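Local coordinates for DNA repair protein XRCC1 (Homo sapiens, PDB 3LQC) that acts as a scaffold in DNA single-strand break repair, assembling repair complexes and binding poly-ADP-ribose chains to limit PARP1 activity, at residues I60-S65 and F142-V147. Residues are numbered along the deposited sequence; the frame is centred on the assembly and turned at random.
Sequences IGNDGS and FGLSFV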
loop_
_atom_site.group_PDB
_atom_site.type_symbol
_atom_site.label_atom_id
_atom_site.label_comp_id
_atom_site.label_asym_id
_atom_site.label_seq_id
_atom_site.Cartn_x
_atom_site.Cartn_y
_atom_site.Cartn_z
ATOM N N ILE A 60 -20.384 6.074 -0.985
ATOM C CA ILE A 60 -19.868 6.486 -2.279
ATOM C C ILE A 60 -20.102 5.408 -3.324
ATOM O O ILE A 60 -19.754 4.248 -3.121
ATOM C CB ILE A 60 -18.368 6.793 -2.196
ATOM C CG1 ILE A 60 -18.139 7.998 -1.289
ATOM C CG2 ILE A 60 -17.787 7.036 -3.585
ATOM C CD1 ILE A 60 -16.703 8.353 -1.113
ATOM N N GLY A 61 -20.708 5.802 -4.437
ATOM C CA GLY A 61 -20.930 4.897 -5.546
ATOM C C GLY A 61 -20.044 5.297 -6.702
ATOM O O GLY A 61 -20.227 6.361 -7.291
ATOM N N ASN A 62 -19.082 4.448 -7.034
ATOM C CA ASN A 62 -18.105 4.800 -8.045
ATOM C C ASN A 62 -18.703 4.840 -9.438
ATOM O O ASN A 62 -19.696 4.174 -9.723
ATOM C CB ASN A 62 -16.912 3.846 -8.017
ATOM C CG ASN A 62 -15.809 4.266 -8.978
ATOM O OD1 ASN A 62 -15.547 5.454 -9.156
ATOM N ND2 ASN A 62 -15.164 3.294 -9.605
ATOM N N ASP A 63 -18.103 5.646 -10.301
ATOM C CA ASP A 63 -18.399 5.572 -11.722
ATOM C C ASP A 63 -17.102 5.673 -12.509
ATOM O O ASP A 63 -16.894 6.624 -13.266
ATOM C CB ASP A 63 -19.365 6.667 -12.160
ATOM C CG ASP A 63 -19.695 6.591 -13.642
ATOM O OD1 ASP A 63 -19.756 5.467 -14.182
ATOM O OD2 ASP A 63 -19.897 7.657 -14.267
ATOM N N GLY A 64 -16.225 4.696 -12.297
ATOM C CA GLY A 64 -15.019 4.553 -13.093
ATOM C C GLY A 64 -13.783 5.210 -12.514
ATOM O O GLY A 64 -12.755 5.279 -13.183
ATOM N N SER A 65 -13.879 5.704 -11.285
ATOM C CA SER A 65 -12.731 6.306 -10.613
ATOM C C SER A 65 -11.856 5.212 -10.017
ATOM O O SER A 65 -12.364 4.185 -9.573
ATOM C CB SER A 65 -13.187 7.234 -9.485
ATOM O OG SER A 65 -13.852 8.372 -9.981
ATOM N N PHE A 142 -14.934 9.444 -16.115
ATOM C CA PHE A 142 -15.048 8.858 -14.780
ATOM C C PHE A 142 -15.455 9.858 -13.705
ATOM O O PHE A 142 -15.227 11.054 -13.833
ATOM C CB PHE A 142 -13.722 8.207 -14.380
ATOM C CG PHE A 142 -12.615 9.186 -14.177
ATOM C CD1 PHE A 142 -12.491 9.871 -12.977
ATOM C CD2 PHE A 142 -11.707 9.442 -15.191
ATOM C CE1 PHE A 142 -11.479 10.786 -12.790
ATOM C CE2 PHE A 142 -10.688 10.354 -15.010
ATOM C CZ PHE A 142 -10.573 11.029 -13.808
ATOM N N GLY A 143 -16.040 9.347 -12.633
ATOM C CA GLY A 143 -16.458 10.174 -11.521
ATOM C C GLY A 143 -17.184 9.306 -10.518
ATOM O O GLY A 143 -16.719 8.211 -10.189
ATOM N N LEU A 144 -18.328 9.786 -10.040
ATOM C CA LEU A 144 -19.146 9.021 -9.105
ATOM C C LEU A 144 -20.535 8.813 -9.658
ATOM O O LEU A 144 -21.044 9.649 -10.398
ATOM C CB LEU A 144 -19.262 9.749 -7.768
ATOM C CG LEU A 144 -17.954 9.933 -7.008
ATOM C CD1 LEU A 144 -18.237 10.398 -5.592
ATOM C CD2 LEU A 144 -17.184 8.621 -7.015
ATOM N N SER A 145 -21.156 7.697 -9.290
ATOM C CA SER A 145 -22.578 7.526 -9.550
ATOM C C SER A 145 -23.337 8.283 -8.485
ATOM O O SER A 145 -24.347 8.919 -8.756
ATOM C CB SER A 145 -22.969 6.053 -9.531
ATOM O OG SER A 145 -22.505 5.427 -10.712
ATOM N N PHE A 146 -22.829 8.222 -7.266
ATOM C CA PHE A 146 -23.467 8.912 -6.172
ATOM C C PHE A 146 -22.523 9.071 -4.999
ATOM O O PHE A 146 -21.564 8.320 -4.841
ATOM C CB PHE A 146 -24.749 8.183 -5.749
ATOM C CG PHE A 146 -24.511 6.836 -5.124
ATOM C CD1 PHE A 146 -24.072 6.732 -3.814
ATOM C CD2 PHE A 146 -24.743 5.677 -5.843
ATOM C CE1 PHE A 146 -23.856 5.502 -3.232
ATOM C CE2 PHE A 146 -24.529 4.437 -5.269
ATOM C CZ PHE A 146 -24.091 4.348 -3.959
ATOM N N VAL A 147 -22.788 10.085 -4.193
ATOM C CA VAL A 147 -22.134 10.228 -2.910
ATOM C C VAL A 147 -23.202 10.713 -1.944
ATOM O O VAL A 147 -23.965 11.632 -2.259
ATOM C CB VAL A 147 -20.945 11.214 -2.966
ATOM C CG1 VAL A 147 -21.354 12.518 -3.648
ATOM C CG2 VAL A 147 -20.404 11.471 -1.569
#
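Ile-60 lies beside Val-147 in a non-hydrogen-bonded pair. CG2 meets CD2 of Leu-144 at 3.8 Å, while CG1, anti to the carbonyl carbon (chi1 -65°), lies alongside CG2 of Val-147. Both Ile-60 and Leu-144 also touch Val-68 of strand 67-73, so branched aliphatic residues suit this buried face, which packs against the five-stranded sheet. Gly-61 gives a nearly straight bond from its N to Phe-146 O (2.7 Å), and its CA sits over the centre of the Phe-146 ring, 3.6 Å from the centroid, a CH-pi contact. A side chain here would run into that ring. With Phe-146 cut back to an alanine, Gly-61 is likely to lose the ring over its CA and Arg-148 its cation-pi partner. Gly-61 O accepts from both Ser-145 N and Phe-146 N, the mark of a classic beta bulge, in the antiparallel three-stranded sheet of the XRCC1 N-terminal domain, where strand 57-63 runs between 108-111 and 143-150. Beyond the bulge, Asn-62 O takes the Ser-145 hydroxyl from above its carbonyl plane. The Asn-62 side chain reaches forward along its own chain: OD1 receives Ser-65 N on an in-plane lone pair (2.7 Å), an Asx motif that a short amide side chain suits. Asp-63 exchanges two backbone bonds with Gly-143, and its CB rests against Leu-144 C at 3.5 Å. Gly-64, at positive phi (94°), turns the chain where a side chain would jam against the preceding carbonyl. Ser-65 is small enough to fit near the Phe-142 ring edge; its hydroxyl OG donates to Gly-143 O (2.9 Å), approaching the carbonyl plane from the face opposite Asp-63 N.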